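Local coordinates for Serine/threonine-protein kinase Tel1 (Chaetomium thermophilum, PDB 6SKY) that probably phosphorylates serine and threonine residues of proteins, using ATP, to activate checkpoint signalling after DNA damage, at residues A[1699-1704]-A[1723-1728]; A[1925-1930]-A[2639-2644]; A[2103-2108]-A[2158-2163]; A[2436-2441]-A[2491-2496]. All coordinates share one frame; numbering follows the deposited sequence.

Contact 1: A[1699-1704]-A[1723-1728]; sequences TIVSDA and PLLIAS
Helix 1687-1706 comes close to the chain leaving helix 1722-1726 where Val-1701 and Ser-1728 face each other, their CA atoms 6.0 Å apart. Both belong to the alpha solenoid of the kinase, and helix 1710-1719, between them in sequence, packs on Val-1701 and Leu-1725 through Cys-1716. Val-1701 is well suited to this spot, because a beta-branched side chain is broad close to the backbone, where the two chains come nearest. Its CB lies 3.8 Å from Ser-1728 CB, and its two methyls divide the work. CG1, anti to the backbone N (chi1 177°), points to Leu-1725, whereas CG2 turns to the CB of Ser-1728. Leu-1725 meets the valine at about a right angle, CD1 of the leucine lying 3.9 Å from Val-1701 CG1. Both apolar side chains also touch Leu-1720, just after helix 1710-1719, which extends the greasy patch. No hydrogen bond joins the two segments. Ser-1728 is small enough to let the valine in, and its hydroxyl turns back over the last turn of its own helix, where OG donates to Leu-1724 O (2.5 Å).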
loop_
_atom_site.group_PDB
_atom_site.type_symbol
_atom_site.label_atom_id
_atom_site.label_comp_id
_atom_site.label_asym_id
_atom_site.label_seq_id
_atom_site.Cartn_x
_atom_site.Cartn_y
_atom_site.Cartn_z
ATOM N N THR A 1699 23.000 38.216 -62.580
ATOM C CA THR A 1699 24.388 38.444 -62.188
ATOM C C THR A 1699 25.058 37.153 -61.736
ATOM O O THR A 1699 26.151 36.812 -62.202
ATOM C CB THR A 1699 24.460 39.483 -61.077
ATOM O OG1 THR A 1699 23.892 40.710 -61.537
ATOM C CG2 THR A 1699 25.894 39.720 -60.681
ATOM N N ILE A 1700 24.412 36.420 -60.828
ATOM C CA ILE A 1700 25.022 35.220 -60.263
ATOM C C ILE A 1700 25.289 34.191 -61.349
ATOM O O ILE A 1700 26.405 33.676 -61.474
ATOM C CB ILE A 1700 24.138 34.635 -59.151
ATOM C CG1 ILE A 1700 24.169 35.528 -57.920
ATOM C CG2 ILE A 1700 24.587 33.245 -58.798
ATOM C CD1 ILE A 1700 23.142 35.158 -56.903
ATOM N N VAL A 1701 24.274 33.865 -62.149
ATOM C CA VAL A 1701 24.440 32.784 -63.113
ATOM C C VAL A 1701 25.426 33.178 -64.202
ATOM O O VAL A 1701 26.213 32.348 -64.667
ATOM C CB VAL A 1701 23.083 32.367 -63.699
ATOM C CG1 VAL A 1701 23.272 31.293 -64.743
ATOM C CG2 VAL A 1701 22.176 31.866 -62.600
ATOM N N SER A 1702 25.428 34.446 -64.616
ATOM C CA SER A 1702 26.378 34.859 -65.639
ATOM C C SER A 1702 27.806 34.793 -65.113
ATOM O O SER A 1702 28.699 34.260 -65.783
ATOM C CB SER A 1702 26.048 36.265 -66.128
ATOM O OG SER A 1702 26.598 37.238 -65.261
ATOM N N ASP A 1703 28.042 35.324 -63.908
ATOM C CA ASP A 1703 29.387 35.311 -63.346
ATOM C C ASP A 1703 29.832 33.919 -62.929
ATOM O O ASP A 1703 31.026 33.707 -62.708
ATOM C CB ASP A 1703 29.467 36.258 -62.155
ATOM C CG ASP A 1703 29.406 37.709 -62.567
ATOM O OD1 ASP A 1703 28.568 38.050 -63.425
ATOM O OD2 ASP A 1703 30.190 38.511 -62.024
ATOM N N ALA A 1704 28.906 32.977 -62.797
ATOM C CA ALA A 1704 29.287 31.589 -62.588
ATOM C C ALA A 1704 29.561 30.864 -63.892
ATOM O O ALA A 1704 30.388 29.949 -63.920
ATOM C CB ALA A 1704 28.194 30.851 -61.813
ATOM N N PRO A 1723 14.184 26.666 -67.538
ATOM C CA PRO A 1723 13.816 27.945 -68.165
ATOM C C PRO A 1723 14.368 29.157 -67.438
ATOM O O PRO A 1723 14.760 30.131 -68.087
ATOM C CB PRO A 1723 12.282 27.912 -68.144
ATOM C CG PRO A 1723 11.930 26.902 -67.126
ATOM C CD PRO A 1723 12.990 25.867 -67.226
ATOM N N LEU A 1724 14.414 29.128 -66.107
ATOM C CA LEU A 1724 15.007 30.234 -65.370
ATOM C C LEU A 1724 16.525 30.182 -65.412
ATOM O O LEU A 1724 17.182 31.221 -65.307
ATOM C CB LEU A 1724 14.513 30.226 -63.924
ATOM C CG LEU A 1724 14.989 31.350 -63.007
ATOM C CD1 LEU A 1724 14.725 32.695 -63.625
ATOM C CD2 LEU A 1724 14.311 31.249 -61.664
ATOM N N LEU A 1725 17.095 28.991 -65.576
ATOM C CA LEU A 1725 18.539 28.869 -65.706
ATOM C C LEU A 1725 19.032 29.358 -67.057
ATOM O O LEU A 1725 20.219 29.666 -67.197
ATOM C CB LEU A 1725 18.952 27.418 -65.487
ATOM C CG LEU A 1725 20.430 27.141 -65.244
ATOM C CD1 LEU A 1725 20.993 28.134 -64.259
ATOM C CD2 LEU A 1725 20.591 25.736 -64.720
ATOM N N ILE A 1726 18.152 29.435 -68.049
ATOM C CA ILE A 1726 18.541 29.943 -69.357
ATOM C C ILE A 1726 18.281 31.441 -69.486
ATOM O O ILE A 1726 19.058 32.149 -70.134
ATOM C CB ILE A 1726 17.813 29.159 -70.458
ATOM C CG1 ILE A 1726 18.183 27.681 -70.377
ATOM C CG2 ILE A 1726 18.159 29.706 -71.822
ATOM C CD1 ILE A 1726 17.492 26.830 -71.403
ATOM N N ALA A 1727 17.217 31.947 -68.873
ATOM C CA ALA A 1727 16.911 33.368 -68.926
ATOM C C ALA A 1727 17.786 34.199 -68.002
ATOM O O ALA A 1727 17.563 35.407 -67.882
ATOM C CB ALA A 1727 15.440 33.598 -68.583
ATOM N N SER A 1728 18.764 33.586 -67.342
ATOM C CA SER A 1728 19.656 34.281 -66.427
ATOM C C SER A 1728 21.062 34.410 -66.987
ATOM O O SER A 1728 21.959 34.881 -66.287
ATOM C CB SER A 1728 19.696 33.558 -65.084
ATOM O OG SER A 1728 18.391 33.262 -64.636
#

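Contact 2: A[1925-1930]-A[2639-2644]; sequences DDPDAY and TRQRNL
Arg-2642 grips the carboxylate of Asp-1928 side-on, with NE and NH1 each bonded to a different oxygen. NH1 donates to OD1 of Asp-1928 at 3.0 Å, and NE of Arg-2642 donates to Asp-1928 OD2 at 3.2 Å. Both bonds are nearly straight, at 167° and 169°, and both oxygens use their syn lone pairs. The two flat groups are only 3° from coplanar, so the carboxylate lies against the edge of the guanidinium, and two bonds together fix how each is turned about its axis. Pro-1927 CB lies 3.7 Å from Arg-2642 NH1, a van der Waals contact beside the salt bridge. Proline, with its fixed phi, restrains the loop just before the aspartate.

The arginine reaches across because its chain is extended from CG to NE, with CG anti to the carbonyl carbon. It stands just beyond helix 2637-2641, which ends in a Schellman motif: Asn-2643 has positive phi, and Leu-2644 N bonds back to Thr-2639 O at 2.9 Å. Asparagine tolerates that left-handed conformation well. The salt bridge joins a loop of the FAT region to the PI3/PI4-kinase region, more than 700 residues further along the chain.

Both partners have further charged neighbours. NH2 of Arg-2642 forms a salt bridge with Glu-2638, four residues earlier, in helix 2637-2641, while OD1 of Asp-1928 also accepts from Arg-2819. Helix 2816-2828 packs on the pair through Cys-2820 and Phe-2823, and Arg-2744 of helix 2732-2755 touches both Pro-1927 and Arg-2642.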
loop_
_atom_site.group_PDB
_atom_site.type_symbol
_atom_site.label_atom_id
_atom_site.label_comp_id
_atom_site.label_asym_id
_atom_site.label_seq_id
_atom_site.Cartn_x
_atom_site.Cartn_y
_atom_site.Cartn_z
ATOM N N ASP A 1925 9.525 17.962 -22.375
ATOM C CA ASP A 1925 8.359 17.097 -22.527
ATOM C C ASP A 1925 8.790 15.632 -22.483
ATOM O O ASP A 1925 8.850 14.938 -23.495
ATOM C CB ASP A 1925 7.627 17.432 -23.817
ATOM C CG ASP A 1925 6.317 16.703 -23.942
ATOM O OD1 ASP A 1925 5.870 16.116 -22.938
ATOM O OD2 ASP A 1925 5.732 16.711 -25.044
ATOM N N ASP A 1926 9.069 15.156 -21.273
ATOM C CA ASP A 1926 9.354 13.758 -21.052
ATOM C C ASP A 1926 8.820 13.418 -19.674
ATOM O O ASP A 1926 8.929 14.243 -18.759
ATOM C CB ASP A 1926 10.847 13.436 -21.127
ATOM C CG ASP A 1926 11.109 12.002 -21.538
ATOM O OD1 ASP A 1926 10.595 11.591 -22.595
ATOM O OD2 ASP A 1926 11.826 11.284 -20.816
ATOM N N PRO A 1927 8.239 12.235 -19.491
ATOM C CA PRO A 1927 7.749 11.876 -18.158
ATOM C C PRO A 1927 8.852 11.681 -17.130
ATOM O O PRO A 1927 8.644 12.017 -15.961
ATOM C CB PRO A 1927 6.979 10.571 -18.405
ATOM C CG PRO A 1927 6.777 10.489 -19.859
ATOM C CD PRO A 1927 7.901 11.217 -20.495
ATOM N N ASP A 1928 10.020 11.166 -17.516
ATOM C CA ASP A 1928 10.987 10.668 -16.551
ATOM C C ASP A 1928 12.232 11.521 -16.387
ATOM O O ASP A 1928 12.997 11.272 -15.459
ATOM C CB ASP A 1928 11.433 9.253 -16.930
ATOM C CG ASP A 1928 10.277 8.314 -17.139
ATOM O OD1 ASP A 1928 9.246 8.475 -16.462
ATOM O OD2 ASP A 1928 10.400 7.409 -17.987
ATOM N N ALA A 1929 12.467 12.503 -17.251
ATOM C CA ALA A 1929 13.753 13.193 -17.234
ATOM C C ALA A 1929 13.949 13.997 -15.955
ATOM O O ALA A 1929 15.054 14.036 -15.406
ATOM C CB ALA A 1929 13.871 14.093 -18.455
ATOM N N TYR A 1930 12.882 14.629 -15.465
ATOM C CA TYR A 1930 12.960 15.462 -14.271
ATOM C C TYR A 1930 13.589 14.739 -13.096
ATOM O O TYR A 1930 14.274 15.361 -12.281
ATOM C CB TYR A 1930 11.561 15.932 -13.896
ATOM C CG TYR A 1930 11.487 16.735 -12.627
ATOM C CD1 TYR A 1930 11.828 18.073 -12.613
ATOM C CD2 TYR A 1930 11.055 16.159 -11.446
ATOM C CE1 TYR A 1930 11.757 18.807 -11.467
ATOM C CE2 TYR A 1930 10.982 16.889 -10.294
ATOM C CZ TYR A 1930 11.331 18.212 -10.311
ATOM O OH TYR A 1930 11.260 18.951 -9.162
ATOM N N THR A 2639 4.211 0.541 -18.845
ATOM C CA THR A 2639 5.095 0.097 -19.911
ATOM C C THR A 2639 4.502 0.358 -21.280
ATOM O O THR A 2639 5.241 0.583 -22.236
ATOM C CB THR A 2639 5.403 -1.383 -19.759
ATOM O OG1 THR A 2639 4.179 -2.107 -19.694
ATOM C CG2 THR A 2639 6.174 -1.623 -18.511
ATOM N N ARG A 2640 3.181 0.334 -21.394
ATOM C CA ARG A 2640 2.537 0.626 -22.663
ATOM C C ARG A 2640 2.561 2.111 -22.971
ATOM O O ARG A 2640 2.661 2.499 -24.138
ATOM C CB ARG A 2640 1.114 0.095 -22.629
ATOM C CG ARG A 2640 0.200 0.562 -23.709
ATOM C CD ARG A 2640 -1.166 -0.010 -23.436
ATOM N NE ARG A 2640 -2.203 0.566 -24.276
ATOM C CZ ARG A 2640 -3.468 0.163 -24.271
ATOM N NH1 ARG A 2640 -4.355 0.743 -25.064
ATOM N NH2 ARG A 2640 -3.842 -0.827 -23.476
ATOM N N GLN A 2641 2.483 2.957 -21.946
ATOM C CA GLN A 2641 2.565 4.392 -22.164
ATOM C C GLN A 2641 3.908 4.798 -22.751
ATOM O O GLN A 2641 3.985 5.772 -23.502
ATOM C CB GLN A 2641 2.317 5.109 -20.845
ATOM C CG GLN A 2641 2.441 6.597 -20.904
ATOM C CD GLN A 2641 2.574 7.204 -19.536
ATOM O OE1 GLN A 2641 3.097 8.306 -19.382
ATOM N NE2 GLN A 2641 2.106 6.486 -18.526
ATOM N N ARG A 2642 4.966 4.060 -22.437
ATOM C CA ARG A 2642 6.316 4.343 -22.895
ATOM C C ARG A 2642 6.764 3.448 -24.033
ATOM O O ARG A 2642 7.920 3.532 -24.441
ATOM C CB ARG A 2642 7.294 4.204 -21.737
ATOM C CG ARG A 2642 7.098 5.235 -20.692
ATOM C CD ARG A 2642 7.708 4.831 -19.395
ATOM N NE ARG A 2642 7.607 5.910 -18.428
ATOM C CZ ARG A 2642 6.521 6.179 -17.720
ATOM N NH1 ARG A 2642 6.524 7.184 -16.865
ATOM N NH2 ARG A 2642 5.435 5.448 -17.864
ATOM N N ASN A 2643 5.886 2.595 -24.547
ATOM C CA ASN A 2643 6.215 1.662 -25.621
ATOM C C ASN A 2643 7.439 0.829 -25.278
ATOM O O ASN A 2643 8.299 0.584 -26.121
ATOM C CB ASN A 2643 6.423 2.386 -26.946
ATOM C CG ASN A 2643 5.326 3.361 -27.252
ATOM O OD1 ASN A 2643 5.582 4.490 -27.655
ATOM N ND2 ASN A 2643 4.091 2.939 -27.051
ATOM N N LEU A 2644 7.527 0.393 -24.028
ATOM C CA LEU A 2644 8.646 -0.436 -23.614
ATOM C C LEU A 2644 8.484 -1.824 -24.205
ATOM O O LEU A 2644 7.454 -2.473 -24.016
ATOM C CB LEU A 2644 8.746 -0.499 -22.096
ATOM C CG LEU A 2644 9.251 0.758 -21.400
ATOM C CD1 LEU A 2644 9.092 0.631 -19.920
ATOM C CD2 LEU A 2644 10.682 0.982 -21.733
#

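Contact 3: A[2103-2108]-A[2158-2163]; sequences SELQCT and RLVQIR
Leu-2105 and Val-2160 point at each other from neighbouring helices and meet at a slant, the leucine branch point against one valine methyl: CG of Leu-2105 lies 3.9 Å from CG2 of Val-2160. Their CA atoms are 7.9 Å apart, close enough for short branched side chains to bridge the helices. The leucine sets its CG anti to the backbone N (chi1 -152°), which carries the branch across to the valine.

On the outer margin of this apolar pair, Gln-2106 and Arg-2163 approach each other. The glutamine chain bends at CB-CG (chi2 -54°), and its amide plane stands 76° from the guanidinium plane. OE1 of Gln-2106 comes to 4.1 Å from NH2 of Arg-2163, a loose approach without a hydrogen bond. One guanidinium face lies over Leu-2159 CG, 3.8 Å from the plane and offset toward the rim; a flat cation can pack this way on an aliphatic group while its edge N-H groups stay available to polar partners.

Helices 2102-2119 and 2154-2174 belong to the helical FAT domain, of the TPR clan. Helix 2124-2143 packs on the same pair, with Trp-2141 touching Leu-2105 and Leu-2138 touching Val-2160. Within helix 2102-2119, the hydroxyl of Thr-2108 bonds Glu-2104 O at 2.5 Å, and the same oxygen also takes the helical N-H of Thr-2108.

With no hydrogen bond or salt bridge between the segments, they are joined by van der Waals contact of buried aliphatic groups, and the polar pair beside them adds at most a weak electrostatic attraction.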
loop_
_atom_site.group_PDB
_atom_site.type_symbol
_atom_site.label_atom_id
_atom_site.label_comp_id
_atom_site.label_asym_id
_atom_site.label_seq_id
_atom_site.Cartn_x
_atom_site.Cartn_y
_atom_site.Cartn_z
ATOM N N SER A 2103 -31.125 8.185 -34.576
ATOM C CA SER A 2103 -29.980 7.590 -35.253
ATOM C C SER A 2103 -28.731 8.436 -35.065
ATOM O O SER A 2103 -27.628 7.903 -34.892
ATOM C CB SER A 2103 -30.292 7.413 -36.734
ATOM O OG SER A 2103 -30.820 8.605 -37.279
ATOM N N GLU A 2104 -28.888 9.757 -35.067
ATOM C CA GLU A 2104 -27.743 10.627 -34.847
ATOM C C GLU A 2104 -27.237 10.528 -33.417
ATOM O O GLU A 2104 -26.026 10.611 -33.177
ATOM C CB GLU A 2104 -28.122 12.060 -35.192
ATOM C CG GLU A 2104 -29.047 12.141 -36.379
ATOM C CD GLU A 2104 -28.802 13.364 -37.217
ATOM O OE1 GLU A 2104 -27.949 14.186 -36.829
ATOM O OE2 GLU A 2104 -29.459 13.502 -38.269
ATOM N N LEU A 2105 -28.141 10.320 -32.463
ATOM C CA LEU A 2105 -27.727 10.122 -31.081
ATOM C C LEU A 2105 -26.909 8.847 -30.932
ATOM O O LEU A 2105 -25.861 8.837 -30.270
ATOM C CB LEU A 2105 -28.962 10.084 -30.193
ATOM C CG LEU A 2105 -28.820 10.528 -28.751
ATOM C CD1 LEU A 2105 -28.077 11.834 -28.686
ATOM C CD2 LEU A 2105 -30.195 10.665 -28.163
ATOM N N GLN A 2106 -27.364 7.761 -31.556
ATOM C CA GLN A 2106 -26.605 6.522 -31.479
ATOM C C GLN A 2106 -25.267 6.636 -32.195
ATOM O O GLN A 2106 -24.277 6.037 -31.757
ATOM C CB GLN A 2106 -27.420 5.373 -32.050
ATOM C CG GLN A 2106 -28.820 5.285 -31.486
ATOM C CD GLN A 2106 -28.844 5.239 -29.974
ATOM O OE1 GLN A 2106 -27.985 4.624 -29.346
ATOM N NE2 GLN A 2106 -29.834 5.895 -29.379
ATOM N N CYS A 2107 -25.207 7.407 -33.280
ATOM C CA CYS A 2107 -23.925 7.600 -33.949
ATOM C C CYS A 2107 -22.962 8.403 -33.084
ATOM O O CYS A 2107 -21.758 8.121 -33.062
ATOM C CB CYS A 2107 -24.137 8.270 -35.301
ATOM S SG CYS A 2107 -24.735 7.143 -36.584
ATOM N N THR A 2108 -23.468 9.393 -32.350
ATOM C CA THR A 2108 -22.611 10.131 -31.426
ATOM C C THR A 2108 -22.073 9.224 -30.323
ATOM O O THR A 2108 -20.894 9.306 -29.952
ATOM C CB THR A 2108 -23.382 11.303 -30.832
ATOM O OG1 THR A 2108 -24.260 11.838 -31.826
ATOM C CG2 THR A 2108 -22.429 12.395 -30.392
ATOM N N ARG A 2158 -31.483 11.250 -20.875
ATOM C CA ARG A 2158 -31.003 10.634 -19.647
ATOM C C ARG A 2158 -30.256 9.343 -19.933
ATOM O O ARG A 2158 -29.190 9.091 -19.360
ATOM C CB ARG A 2158 -32.174 10.371 -18.717
ATOM C CG ARG A 2158 -31.778 10.257 -17.294
ATOM C CD ARG A 2158 -31.168 11.543 -16.840
ATOM N NE ARG A 2158 -31.501 11.818 -15.458
ATOM C CZ ARG A 2158 -31.437 13.022 -14.914
ATOM N NH1 ARG A 2158 -31.762 13.187 -13.643
ATOM N NH2 ARG A 2158 -31.053 14.059 -15.641
ATOM N N LEU A 2159 -30.799 8.511 -20.816
ATOM C CA LEU A 2159 -30.151 7.250 -21.135
ATOM C C LEU A 2159 -28.790 7.474 -21.772
ATOM O O LEU A 2159 -27.827 6.760 -21.466
ATOM C CB LEU A 2159 -31.054 6.440 -22.053
ATOM C CG LEU A 2159 -30.713 4.969 -22.184
ATOM C CD1 LEU A 2159 -30.600 4.370 -20.816
ATOM C CD2 LEU A 2159 -31.791 4.289 -22.971
ATOM N N VAL A 2160 -28.680 8.472 -22.650
ATOM C CA VAL A 2160 -27.399 8.710 -23.299
ATOM C C VAL A 2160 -26.395 9.286 -22.310
ATOM O O VAL A 2160 -25.196 8.987 -22.391
ATOM C CB VAL A 2160 -27.587 9.601 -24.539
ATOM C CG1 VAL A 2160 -27.135 11.007 -24.285
ATOM C CG2 VAL A 2160 -26.834 9.025 -25.702
ATOM N N GLN A 2161 -26.858 10.071 -21.336
ATOM C CA GLN A 2161 -25.957 10.555 -20.299
ATOM C C GLN A 2161 -25.417 9.408 -19.459
ATOM O O GLN A 2161 -24.222 9.359 -19.145
ATOM C CB GLN A 2161 -26.680 11.555 -19.412
ATOM C CG GLN A 2161 -25.852 12.070 -18.281
ATOM C CD GLN A 2161 -26.672 12.802 -17.271
ATOM O OE1 GLN A 2161 -27.889 12.818 -17.345
ATOM N NE2 GLN A 2161 -26.014 13.412 -16.312
ATOM N N ILE A 2162 -26.289 8.473 -19.090
ATOM C CA ILE A 2162 -25.865 7.316 -18.309
ATOM C C ILE A 2162 -24.829 6.507 -19.072
ATOM O O ILE A 2162 -23.798 6.107 -18.519
ATOM C CB ILE A 2162 -27.086 6.464 -17.931
ATOM C CG1 ILE A 2162 -27.922 7.199 -16.896
ATOM C CG2 ILE A 2162 -26.661 5.124 -17.405
ATOM C CD1 ILE A 2162 -29.231 6.571 -16.657
ATOM N N ARG A 2163 -25.084 6.251 -20.352
ATOM C CA ARG A 2163 -24.141 5.464 -21.138
ATOM C C ARG A 2163 -22.788 6.154 -21.266
ATOM O O ARG A 2163 -21.740 5.502 -21.163
ATOM C CB ARG A 2163 -24.725 5.179 -22.511
ATOM C CG ARG A 2163 -25.950 4.327 -22.477
ATOM C CD ARG A 2163 -25.963 3.433 -23.674
ATOM N NE ARG A 2163 -27.199 2.677 -23.788
ATOM C CZ ARG A 2163 -28.217 3.031 -24.560
ATOM N NH1 ARG A 2163 -29.307 2.278 -24.605
ATOM N NH2 ARG A 2163 -28.148 4.135 -25.289
#

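Contact 4: A[2436-2441]-A[2491-2496]; sequences SRLQDH and DKIAKA
Leu-2438 and Ile-2493 reach toward each other tip to tip, CD1 of the leucine 4.0 Å from CD1 of the isoleucine. Each has its chain stretched at the second torsion (chi2 178° in Leu-2438, -175° in Ile-2493), and this extension lets the methyls meet although the CA atoms of the two residues are 10.0 Å apart. Leucine and isoleucine each carry a terminal methyl far enough from the backbone to meet midway, and Ile-2450 of helix 2444-2459 touches both.

Further along, Lys-2492 sends a fully extended chain from the helix to cross Asp-2440 at about a right angle. The aspartate holds CG between its backbone N and carbonyl carbon (chi1 43°); with CG held there, CB rather than the carboxylate lies nearest the ammonium. NZ of Lys-2492 lies 3.5 Å from OD2 of Asp-2440, a salt bridge without a hydrogen bond. That same oxygen has a stronger partner in Arg-2488, one turn earlier on the lysine's helix, so the carboxylate probably serves two positive charges.

Here the loop between helices 2431-2434 and 2444-2459 is laid along helix 2483-2497, with a buried aliphatic pair beside a more exposed ion pair: loop-on-helix packing within the alpha-helical part of this PIKK-family kinase.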
loop_
_atom_site.group_PDB
_atom_site.type_symbol
_atom_site.label_atom_id
_atom_site.label_comp_id
_atom_site.label_asym_id
_atom_site.label_seq_id
_atom_site.Cartn_x
_atom_site.Cartn_y
_atom_site.Cartn_z
ATOM N N SER A 2436 7.814 -30.811 -32.620
ATOM C CA SER A 2436 8.844 -31.508 -31.869
ATOM C C SER A 2436 8.324 -32.756 -31.183
ATOM O O SER A 2436 9.126 -33.587 -30.754
ATOM C CB SER A 2436 9.451 -30.569 -30.829
ATOM O OG SER A 2436 10.006 -31.287 -29.752
ATOM N N ARG A 2437 7.009 -32.906 -31.067
ATOM C CA ARG A 2437 6.395 -34.058 -30.430
ATOM C C ARG A 2437 5.822 -35.041 -31.434
ATOM O O ARG A 2437 5.145 -35.988 -31.037
ATOM C CB ARG A 2437 5.297 -33.605 -29.473
ATOM C CG ARG A 2437 5.772 -32.707 -28.373
ATOM C CD ARG A 2437 6.557 -33.486 -27.355
ATOM N NE ARG A 2437 5.796 -34.626 -26.865
ATOM C CZ ARG A 2437 5.229 -34.690 -25.669
ATOM N NH1 ARG A 2437 5.345 -33.683 -24.821
ATOM N NH2 ARG A 2437 4.553 -35.769 -25.318
ATOM N N LEU A 2438 6.069 -34.834 -32.719
ATOM C CA LEU A 2438 5.534 -35.722 -33.735
ATOM C C LEU A 2438 6.229 -37.069 -33.681
ATOM O O LEU A 2438 7.450 -37.146 -33.559
ATOM C CB LEU A 2438 5.709 -35.116 -35.119
ATOM C CG LEU A 2438 4.843 -33.919 -35.454
ATOM C CD1 LEU A 2438 5.181 -33.419 -36.823
ATOM C CD2 LEU A 2438 3.406 -34.328 -35.391
ATOM N N GLN A 2439 5.437 -38.132 -33.769
ATOM C CA GLN A 2439 5.946 -39.488 -33.864
ATOM C C GLN A 2439 4.906 -40.331 -34.574
ATOM O O GLN A 2439 3.739 -39.955 -34.668
ATOM C CB GLN A 2439 6.270 -40.069 -32.492
ATOM C CG GLN A 2439 7.644 -39.711 -32.008
ATOM C CD GLN A 2439 7.908 -40.204 -30.628
ATOM O OE1 GLN A 2439 7.061 -40.849 -30.020
ATOM N NE2 GLN A 2439 9.087 -39.907 -30.112
ATOM N N ASP A 2440 5.336 -41.468 -35.090
ATOM C CA ASP A 2440 4.428 -42.390 -35.761
ATOM C C ASP A 2440 4.221 -43.574 -34.822
ATOM O O ASP A 2440 4.972 -44.548 -34.844
ATOM C CB ASP A 2440 4.966 -42.815 -37.112
ATOM C CG ASP A 2440 6.427 -43.137 -37.071
ATOM O OD1 ASP A 2440 7.116 -42.626 -36.168
ATOM O OD2 ASP A 2440 6.892 -43.899 -37.941
ATOM N N HIS A 2441 3.190 -43.472 -33.987
ATOM C CA HIS A 2441 2.922 -44.470 -32.971
ATOM C C HIS A 2441 1.519 -45.045 -33.019
ATOM O O HIS A 2441 1.244 -45.993 -32.277
ATOM C CB HIS A 2441 3.165 -43.888 -31.574
ATOM C CG HIS A 2441 4.605 -43.864 -31.179
ATOM N ND1 HIS A 2441 5.601 -44.381 -31.977
ATOM C CD2 HIS A 2441 5.218 -43.392 -30.070
ATOM C CE1 HIS A 2441 6.766 -44.228 -31.377
ATOM N NE2 HIS A 2441 6.563 -43.630 -30.219
ATOM N N ASP A 2491 7.849 -36.778 -42.439
ATOM C CA ASP A 2491 7.885 -37.165 -43.843
ATOM C C ASP A 2491 6.500 -37.539 -44.350
ATOM O O ASP A 2491 6.139 -37.203 -45.482
ATOM C CB ASP A 2491 8.854 -38.323 -44.037
ATOM C CG ASP A 2491 9.825 -38.082 -45.165
ATOM O OD1 ASP A 2491 9.616 -37.126 -45.935
ATOM O OD2 ASP A 2491 10.805 -38.848 -45.279
ATOM N N LYS A 2492 5.711 -38.237 -43.533
ATOM C CA LYS A 2492 4.342 -38.546 -43.943
ATOM C C LYS A 2492 3.514 -37.279 -44.108
ATOM O O LYS A 2492 2.740 -37.155 -45.066
ATOM C CB LYS A 2492 3.680 -39.480 -42.936
ATOM C CG LYS A 2492 4.380 -40.807 -42.790
ATOM C CD LYS A 2492 3.797 -41.614 -41.659
ATOM C CE LYS A 2492 4.745 -42.719 -41.248
ATOM N NZ LYS A 2492 4.181 -43.553 -40.158
ATOM N N ILE A 2493 3.665 -36.322 -43.189
ATOM C CA ILE A 2493 2.928 -35.065 -43.316
ATOM C C ILE A 2493 3.362 -34.310 -44.565
ATOM O O ILE A 2493 2.545 -33.673 -45.230
ATOM C CB ILE A 2493 3.091 -34.199 -42.056
ATOM C CG1 ILE A 2493 2.410 -34.846 -40.867
ATOM C CG2 ILE A 2493 2.485 -32.832 -42.264
ATOM C CD1 ILE A 2493 2.438 -33.985 -39.653
ATOM N N ALA A 2494 4.652 -34.365 -44.906
ATOM C CA ALA A 2494 5.120 -33.689 -46.113
ATOM C C ALA A 2494 4.550 -34.333 -47.369
ATOM O O ALA A 2494 4.130 -33.635 -48.304
ATOM C CB ALA A 2494 6.642 -33.697 -46.156
ATOM N N LYS A 2495 4.541 -35.666 -47.415
ATOM C CA LYS A 2495 3.933 -36.360 -48.541
ATOM C C LYS A 2495 2.463 -36.004 -48.673
ATOM O O LYS A 2495 1.948 -35.873 -49.787
ATOM C CB LYS A 2495 4.094 -37.867 -48.383
ATOM C CG LYS A 2495 5.519 -38.357 -48.408
ATOM C CD LYS A 2495 5.603 -39.752 -47.816
ATOM C CE LYS A 2495 7.038 -40.165 -47.557
ATOM N NZ LYS A 2495 7.118 -41.304 -46.607
ATOM N N ALA A 2496 1.767 -35.849 -47.547
ATOM C CA ALA A 2496 0.356 -35.490 -47.617
ATOM C C ALA A 2496 0.164 -34.041 -48.033
ATOM O O ALA A 2496 -0.814 -33.717 -48.710
ATOM C CB ALA A 2496 -0.320 -35.751 -46.276
#

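In the fold
All four contacts are partly buried, each with two buried residues among those that touch; contacts 3 and 4 also include an exposed one, contacts 1 and 2 none. Contact 2, about 11 Å from the centre of the chain, ties FAT and kinase regions together by a charged, two-bond grip. Contacts 3 and 4 are nested within the long loop it closes; both join segments 50 residues apart and set a polar pair beside an aliphatic one, a salt bridge in contact 4, a loose amide-guanidinium approach in contact 3. Contact 1, peripheral and mainly apolar, without a hydrogen bond, joins a helix to the end of another and the residues after it. Contact 3 joins two helices, whereas contacts 2 and 4 each bring in a loop.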